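Local coordinates for protein ascorbate-specific PTS system EIIA component (Streptococcus pyogenes serotype M1, PDB 2OQT) that probably relays phosphoryl groups as the cytoplasmic IIA component of a phosphoenolpyruvate-dependent phosphotransferase system for ascorbate uptake, at residues A[14-19]-A[83-88]; A[79-84]-A[100-105]. All coordinates share one frame; numbering follows the deposited sequence.

Following the chain from its N terminus, strand 14-18 comes first, then a run of helices and the short strand 64-66, before strand 80-86 returns to lie parallel beside it. Contact 1 closes this long loop, with 63 residues between its segments. The chain then passes through strand 89-91 and turns back as strand 97-105, so contact 2 closes a short, antiparallel one. The two loops overlap along the chain without either enclosing the other, because both use strand 80-86 and share Leu83 and Ile84. That strand thus sits between its two neighbours in the mixed sheet. The contact centres lie about 12 Å apart, and Leu86 CD1 packs 3.8 Å from Leu101 CD1.

Contact 1 of 2, residues A[14-19]-A[83-88]; sequences IRLGLS and LITLTK
Leu83 O takes one hydrogen bond from the neighbouring strand, from Arg15 N at 2.8 Å with 162° at the hydrogen. A weaker CA-H...O contact adds to it, with Ile14 CA 3.2 Å from Leu83 O. Further along, Leu18 N binds Thr85 O at 2.8 Å, and Leu18 O accepts from Thr87 N at 3.0 Å. From the Arg15 bond to the Leu18 bond the chain advances three residues on 14-19 but two, Leu83 to Thr85, on 83-88. The extra residue is taken up where the strand breaks and turns at Gly17, whose phi of 63° is easily adopted by a residue without a side chain. Just before the turn, Leu16 CD2 lies 3.7 Å from Thr85 CG2.

Beta-branched Ile84 suits the extended strand and reaches two partners. With CG1 between the backbone N and the carbonyl carbon (chi1 79°), CG2 is left beside the N and touches Arg15 CB at 3.8 Å. At the other end Leu18 meets Ile84 at about a right angle, CD1 to CD1 at 3.8 Å, and both pack on Leu29 of helix 23-36. On the opposite face, Ile14 and Leu83 are covered by helices 139-149 and 4-10.

Arg15 is aliphatic near its base, where it covers Ile84, but bends at chi2 so that its guanidinium turns back. There NH1 approaches Ile14 O at 2.6 Å from above the carbonyl plane and also binds Asn12 O. This parallel pair, linked through a long, largely helical connection, belongs to a mixed sheet with helices on both faces, consistent with the alpha/beta fold of the EIIA family.

Contact 2 of 2, residues A[79-84]-A[100-105]; sequences NAFALI and VLLTLA
Val100 opens the pairing with its CG1 branch, which stands anti to the backbone N (chi1 -176°) and meets Leu83 CD1 at 3.5 Å; a branched valine fills this spot without a long, flexible chain. Leu101 exchanges two backbone bonds with Ile84: Ile84 N gives to Leu101 O at 3.0 Å, nearly straight at 172°, while the return bond from Leu101 N is longer and more bent, approaching Ile84 O from above its carbonyl plane. On the helix 23-36 face, Leu101 CB lies against Ile84 CG1.

Leu102 spreads its two methyls over different neighbours. CD1 reaches Leu83 CD2 at 3.8 Å, and CD2 comes within 3.5 Å of Phe81 CD1, approaching the ring obliquely. Next, Thr103 O accepts from Ala82 N at 3.1 Å and also sits at the edge of the Phe81 ring, near its plane; the Ala82 methyl lies against Thr103 CB, 4.0 Å away, and both side chains touch Leu34 of helix 23-36.

Leu104 CG also reaches the Phe81 ring, which leans on helix 4-10 as well. Ala105 ends the run in a hydrogen-bonded pair with Ala80, whose O accepts from Ala105 N at 3.0 Å with an angle of 171°. Much of the backbone polarity is met between the strands, and Ser13 OG and Tyr44 OH serve Phe81 O and Leu104 O. Both faces carry mainly apolar groups, so this pair of strands can lie buried near the centre of the chain beneath helices on both sides.

Contact 1 of 2, residues A[14-19]-A[83-88]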
ATOM      1  N   ILE A  14      -9.213  -1.499   2.471  1.00 59.02           N
ATOM      2  CA  ILE A  14      -9.300  -0.366   1.593  1.00 59.29           C
ATOM      3  C   ILE A  14      -9.818   0.845   2.375  1.00 60.06           C
ATOM      4  O   ILE A  14     -10.772   0.727   3.158  1.00 61.37           O
ATOM      5  CB  ILE A  14     -10.134  -0.715   0.345  1.00 59.13           C
ATOM      6  CG1 ILE A  14      -9.755  -2.136  -0.150  1.00 57.17           C
ATOM      7  CG2 ILE A  14      -9.977   0.388  -0.752  1.00 60.17           C
ATOM      8  CD1 ILE A  14      -9.780  -2.378  -1.646  1.00 51.82           C
ATOM      9  N   ARG A  15      -9.128   1.974   2.233  1.00 60.31           N
ATOM     10  CA  ARG A  15      -9.619   3.275   2.677  1.00 60.77           C
ATOM     11  C   ARG A  15      -9.532   4.243   1.541  1.00 62.24           C
ATOM     12  O   ARG A  15      -8.630   4.199   0.696  1.00 62.56           O
ATOM     13  CB  ARG A  15      -8.861   3.863   3.842  1.00 59.77           C
ATOM     14  CG  ARG A  15      -8.775   2.988   5.047  1.00 60.23           C
ATOM     15  CD  ARG A  15     -10.045   2.824   5.839  1.00 58.54           C
ATOM     16  NE  ARG A  15      -9.781   1.877   6.919  1.00 56.25           N
ATOM     17  CZ  ARG A  15      -9.909   0.557   6.805  1.00 57.30           C
ATOM     18  NH1 ARG A  15     -10.350   0.009   5.671  1.00 54.00           N
ATOM     19  NH2 ARG A  15      -9.620  -0.215   7.848  1.00 57.83           N
ATOM     20  N   LEU A  16     -10.501   5.141   1.538  1.00 64.27           N
ATOM     21  CA  LEU A  16     -10.776   5.950   0.379  1.00 65.09           C
ATOM     22  C   LEU A  16     -10.800   7.417   0.756  1.00 65.57           C
ATOM     23  O   LEU A  16     -11.524   7.812   1.682  1.00 65.75           O
ATOM     24  CB  LEU A  16     -12.090   5.479  -0.250  1.00 65.14           C
ATOM     25  CG  LEU A  16     -11.840   4.404  -1.301  1.00 65.02           C
ATOM     26  CD1 LEU A  16     -13.106   3.660  -1.602  1.00 65.20           C
ATOM     27  CD2 LEU A  16     -11.283   5.069  -2.569  1.00 67.15           C
ATOM     28  N   GLY A  17      -9.970   8.200   0.058  1.00 65.83           N
ATOM     29  CA  GLY A  17     -10.000   9.661   0.138  1.00 65.67           C
ATOM     30  C   GLY A  17      -9.658  10.149   1.513  1.00 66.14           C
ATOM     31  O   GLY A  17     -10.414  10.891   2.123  1.00 67.08           O
ATOM     32  N   LEU A  18      -8.520   9.714   2.027  1.00 66.88           N
ATOM     33  CA  LEU A  18      -8.036  10.226   3.302  1.00 67.67           C
ATOM     34  C   LEU A  18      -7.159  11.458   3.036  1.00 68.35           C
ATOM     35  O   LEU A  18      -6.894  11.783   1.885  1.00 69.27           O
ATOM     36  CB  LEU A  18      -7.279   9.143   4.075  1.00 66.89           C
ATOM     37  CG  LEU A  18      -7.876   7.755   4.238  1.00 65.58           C
ATOM     38  CD1 LEU A  18      -6.754   6.846   4.692  1.00 67.38           C
ATOM     39  CD2 LEU A  18      -9.027   7.708   5.221  1.00 62.32           C
ATOM     40  N   SER A  19      -6.713  12.137   4.086  1.00 69.53           N
ATOM     41  CA  SER A  19      -5.938  13.373   3.928  1.00 71.07           C
ATOM     42  C   SER A  19      -4.669  13.333   4.781  1.00 71.02           C
ATOM     43  O   SER A  19      -4.729  13.011   5.972  1.00 71.35           O
ATOM     44  CB  SER A  19      -6.773  14.628   4.318  1.00 71.88           C
ATOM     45  OG  SER A  19      -8.191  14.457   4.202  1.00 73.89           O
ATOM     46  N   LEU A  83      -4.792  -0.777   1.248  1.00 52.44           N
ATOM     47  CA  LEU A  83      -4.871   0.161   0.098  1.00 53.38           C
ATOM     48  C   LEU A  83      -5.606   1.426   0.447  1.00 54.30           C
ATOM     49  O   LEU A  83      -6.818   1.417   0.737  1.00 54.94           O
ATOM     50  CB  LEU A  83      -5.487  -0.480  -1.143  1.00 53.48           C
ATOM     51  CG  LEU A  83      -5.779   0.282  -2.451  1.00 54.67           C
ATOM     52  CD1 LEU A  83      -4.996   1.512  -2.616  1.00 58.34           C
ATOM     53  CD2 LEU A  83      -5.490  -0.615  -3.661  1.00 57.74           C
ATOM     54  N   ILE A  84      -4.873   2.525   0.405  1.00 54.95           N
ATOM     55  CA  ILE A  84      -5.452   3.813   0.730  1.00 56.17           C
ATOM     56  C   ILE A  84      -5.254   4.821  -0.410  1.00 57.29           C
ATOM     57  O   ILE A  84      -4.430   4.642  -1.310  1.00 57.64           O
ATOM     58  CB  ILE A  84      -5.037   4.349   2.149  1.00 55.42           C
ATOM     59  CG1 ILE A  84      -3.623   4.950   2.135  1.00 55.36           C
ATOM     60  CG2 ILE A  84      -5.164   3.254   3.189  1.00 54.71           C
ATOM     61  CD1 ILE A  84      -3.432   6.155   3.058  1.00 53.57           C
ATOM     62  N   THR A  85      -6.056   5.866  -0.364  1.00 59.15           N
ATOM     63  CA  THR A  85      -6.239   6.764  -1.484  1.00 61.41           C
ATOM     64  C   THR A  85      -6.265   8.110  -0.822  1.00 62.72           C
ATOM     65  O   THR A  85      -6.896   8.276   0.212  1.00 63.37           O
ATOM     66  CB  THR A  85      -7.555   6.362  -2.273  1.00 61.88           C
ATOM     67  OG1 THR A  85      -7.202   5.757  -3.537  1.00 61.59           O
ATOM     68  CG2 THR A  85      -8.544   7.527  -2.462  1.00 61.27           C
ATOM     69  N   LEU A  86      -5.491   9.036  -1.364  1.00 64.55           N
ATOM     70  CA  LEU A  86      -5.367  10.358  -0.812  1.00 65.99           C
ATOM     71  C   LEU A  86      -6.077  11.329  -1.703  1.00 67.84           C
ATOM     72  O   LEU A  86      -5.990  11.246  -2.928  1.00 68.25           O
ATOM     73  CB  LEU A  86      -3.909  10.783  -0.706  1.00 65.07           C
ATOM     74  CG  LEU A  86      -3.099  10.078   0.382  1.00 65.05           C
ATOM     75  CD1 LEU A  86      -1.611  10.520   0.364  1.00 63.40           C
ATOM     76  CD2 LEU A  86      -3.719  10.239   1.775  1.00 61.15           C
ATOM     77  N   THR A  87      -6.799  12.222  -1.046  1.00 69.23           N
ATOM     78  CA  THR A  87      -7.329  13.450  -1.591  1.00 70.83           C
ATOM     79  C   THR A  87      -6.285  14.277  -2.363  1.00 71.96           C
ATOM     80  O   THR A  87      -6.459  14.588  -3.569  1.00 71.96           O
ATOM     81  CB  THR A  87      -7.861  14.270  -0.394  1.00 71.26           C
ATOM     82  OG1 THR A  87      -9.252  13.965  -0.200  1.00 70.78           O
ATOM     83  CG2 THR A  87      -7.620  15.768  -0.568  1.00 71.47           C
ATOM     84  N   LYS A  88      -5.204  14.632  -1.666  1.00 72.20           N
ATOM     85  CA  LYS A  88      -4.166  15.483  -2.246  1.00 72.78           C
ATOM     86  C   LYS A  88      -2.809  14.782  -2.135  1.00 71.65           C
ATOM     87  O   LYS A  88      -2.451  14.306  -1.048  1.00 72.53           O
ATOM     88  CB  LYS A  88      -4.129  16.822  -1.486  1.00 73.24           C
ATOM     89  CG  LYS A  88      -3.668  18.046  -2.275  1.00 75.30           C
ATOM     90  CD  LYS A  88      -2.935  19.068  -1.345  1.00 80.29           C
ATOM     91  CE  LYS A  88      -3.887  19.817  -0.352  1.00 82.29           C
ATOM     92  NZ  LYS A  88      -4.629  18.928   0.611  1.00 82.94           N
TER

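Contact 2 of 2, residues A[79-84]-A[100-105]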
ATOM      1  N   ASN A  79       0.583 -12.198   6.661  1.00 52.65           N
ATOM      2  CA  ASN A  79       0.641 -11.553   5.340  1.00 52.02           C
ATOM      3  C   ASN A  79      -0.675 -10.843   5.000  1.00 51.78           C
ATOM      4  O   ASN A  79      -1.804 -11.382   5.201  1.00 51.53           O
ATOM      5  CB  ASN A  79       1.049 -12.515   4.231  1.00 51.83           C
ATOM      6  CG  ASN A  79       2.357 -13.276   4.523  1.00 53.92           C
ATOM      7  OD1 ASN A  79       2.526 -14.371   4.011  1.00 57.77           O
ATOM      8  ND2 ASN A  79       3.256 -12.726   5.354  1.00 53.90           N
ATOM      9  N   ALA A  80      -0.521  -9.616   4.512  1.00 50.79           N
ATOM     10  CA  ALA A  80      -1.645  -8.698   4.327  1.00 49.56           C
ATOM     11  C   ALA A  80      -1.223  -7.629   3.368  1.00 49.33           C
ATOM     12  O   ALA A  80      -0.018  -7.388   3.176  1.00 49.12           O
ATOM     13  CB  ALA A  80      -2.034  -8.060   5.651  1.00 49.14           C
ATOM     14  N   PHE A  81      -2.236  -7.047   2.736  1.00 48.87           N
ATOM     15  CA  PHE A  81      -2.136  -5.847   1.956  1.00 49.34           C
ATOM     16  C   PHE A  81      -3.167  -4.900   2.528  1.00 48.97           C
ATOM     17  O   PHE A  81      -4.217  -5.339   3.028  1.00 47.55           O
ATOM     18  CB  PHE A  81      -2.514  -6.057   0.498  1.00 49.39           C
ATOM     19  CG  PHE A  81      -1.490  -6.815  -0.333  1.00 51.04           C
ATOM     20  CD1 PHE A  81      -0.266  -6.218  -0.695  1.00 53.76           C
ATOM     21  CD2 PHE A  81      -1.785  -8.109  -0.818  1.00 49.76           C
ATOM     22  CE1 PHE A  81       0.669  -6.927  -1.508  1.00 51.20           C
ATOM     23  CE2 PHE A  81      -0.872  -8.824  -1.619  1.00 51.85           C
ATOM     24  CZ  PHE A  81       0.362  -8.227  -1.970  1.00 51.37           C
ATOM     25  N   ALA A  82      -2.862  -3.606   2.403  1.00 49.29           N
ATOM     26  CA  ALA A  82      -3.792  -2.536   2.650  1.00 50.09           C
ATOM     27  C   ALA A  82      -3.770  -1.626   1.416  1.00 50.76           C
ATOM     28  O   ALA A  82      -2.856  -1.738   0.596  1.00 50.90           O
ATOM     29  CB  ALA A  82      -3.439  -1.797   3.948  1.00 49.83           C
ATOM     30  N   LEU A  83      -4.792  -0.777   1.248  1.00 52.44           N
ATOM     31  CA  LEU A  83      -4.871   0.161   0.098  1.00 53.38           C
ATOM     32  C   LEU A  83      -5.606   1.426   0.447  1.00 54.30           C
ATOM     33  O   LEU A  83      -6.818   1.417   0.737  1.00 54.94           O
ATOM     34  CB  LEU A  83      -5.487  -0.480  -1.143  1.00 53.48           C
ATOM     35  CG  LEU A  83      -5.779   0.282  -2.451  1.00 54.67           C
ATOM     36  CD1 LEU A  83      -4.996   1.512  -2.616  1.00 58.34           C
ATOM     37  CD2 LEU A  83      -5.490  -0.615  -3.661  1.00 57.74           C
ATOM     38  N   ILE A  84      -4.873   2.525   0.405  1.00 54.95           N
ATOM     39  CA  ILE A  84      -5.452   3.813   0.730  1.00 56.17           C
ATOM     40  C   ILE A  84      -5.254   4.821  -0.410  1.00 57.29           C
ATOM     41  O   ILE A  84      -4.430   4.642  -1.310  1.00 57.64           O
ATOM     42  CB  ILE A  84      -5.037   4.349   2.149  1.00 55.42           C
ATOM     43  CG1 ILE A  84      -3.623   4.950   2.135  1.00 55.36           C
ATOM     44  CG2 ILE A  84      -5.164   3.254   3.189  1.00 54.71           C
ATOM     45  CD1 ILE A  84      -3.432   6.155   3.058  1.00 53.57           C
ATOM     46  N   VAL A 100      -1.472   7.311  -3.966  1.00 57.82           N
ATOM     47  CA  VAL A 100      -1.926   5.980  -3.589  1.00 57.34           C
ATOM     48  C   VAL A 100      -0.859   5.132  -2.892  1.00 56.79           C
ATOM     49  O   VAL A 100       0.190   4.832  -3.445  1.00 57.16           O
ATOM     50  CB  VAL A 100      -2.525   5.240  -4.808  1.00 57.95           C
ATOM     51  CG1 VAL A 100      -3.090   3.861  -4.402  1.00 57.20           C
ATOM     52  CG2 VAL A 100      -3.608   6.122  -5.479  1.00 55.94           C
ATOM     53  N   LEU A 101      -1.168   4.720  -1.672  1.00 56.33           N
ATOM     54  CA  LEU A 101      -0.300   3.827  -0.878  1.00 54.57           C
ATOM     55  C   LEU A 101      -0.889   2.426  -0.732  1.00 54.18           C
ATOM     56  O   LEU A 101      -1.973   2.227  -0.122  1.00 52.81           O
ATOM     57  CB  LEU A 101      -0.030   4.434   0.496  1.00 54.45           C
ATOM     58  CG  LEU A 101       0.696   5.797   0.405  1.00 53.55           C
ATOM     59  CD1 LEU A 101      -0.295   6.971   0.302  1.00 52.61           C
ATOM     60  CD2 LEU A 101       1.683   5.983   1.562  1.00 50.94           C
ATOM     61  N   LEU A 102      -0.165   1.478  -1.332  1.00 53.01           N
ATOM     62  CA  LEU A 102      -0.371   0.052  -1.132  1.00 52.82           C
ATOM     63  C   LEU A 102       0.660  -0.584  -0.184  1.00 52.32           C
ATOM     64  O   LEU A 102       1.657  -1.158  -0.605  1.00 52.63           O
ATOM     65  CB  LEU A 102      -0.341  -0.676  -2.471  1.00 52.88           C
ATOM     66  CG  LEU A 102      -1.420  -1.745  -2.576  1.00 53.25           C
ATOM     67  CD1 LEU A 102      -1.875  -1.874  -4.017  1.00 53.33           C
ATOM     68  CD2 LEU A 102      -0.942  -3.055  -2.032  1.00 53.94           C
ATOM     69  N   THR A 103       0.398  -0.466   1.103  1.00 51.86           N
ATOM     70  CA  THR A 103       1.075  -1.226   2.136  1.00 50.52           C
ATOM     71  C   THR A 103       1.107  -2.725   1.968  1.00 50.00           C
ATOM     72  O   THR A 103       0.102  -3.373   1.678  1.00 49.66           O
ATOM     73  CB  THR A 103       0.416  -0.908   3.437  1.00 50.17           C
ATOM     74  OG1 THR A 103       0.345   0.508   3.463  1.00 51.42           O
ATOM     75  CG2 THR A 103       1.232  -1.423   4.625  1.00 47.12           C
ATOM     76  N   LEU A 104       2.274  -3.258   2.246  1.00 48.66           N
ATOM     77  CA  LEU A 104       2.532  -4.662   2.102  1.00 50.00           C
ATOM     78  C   LEU A 104       3.123  -5.172   3.391  1.00 49.60           C
ATOM     79  O   LEU A 104       4.066  -4.584   3.876  1.00 50.54           O
ATOM     80  CB  LEU A 104       3.578  -4.801   1.007  1.00 50.57           C
ATOM     81  CG  LEU A 104       4.220  -6.128   0.675  1.00 52.10           C
ATOM     82  CD1 LEU A 104       5.316  -5.788  -0.310  1.00 53.01           C
ATOM     83  CD2 LEU A 104       4.835  -6.736   1.834  1.00 52.75           C
ATOM     84  N   ALA A 105       2.587  -6.243   3.962  1.00 49.81           N
ATOM     85  CA  ALA A 105       3.235  -6.861   5.136  1.00 50.29           C
ATOM     86  C   ALA A 105       3.472  -8.340   4.952  1.00 51.01           C
ATOM     87  O   ALA A 105       2.598  -9.097   4.465  1.00 51.65           O
ATOM     88  CB  ALA A 105       2.450  -6.589   6.445  1.00 49.33           C
TER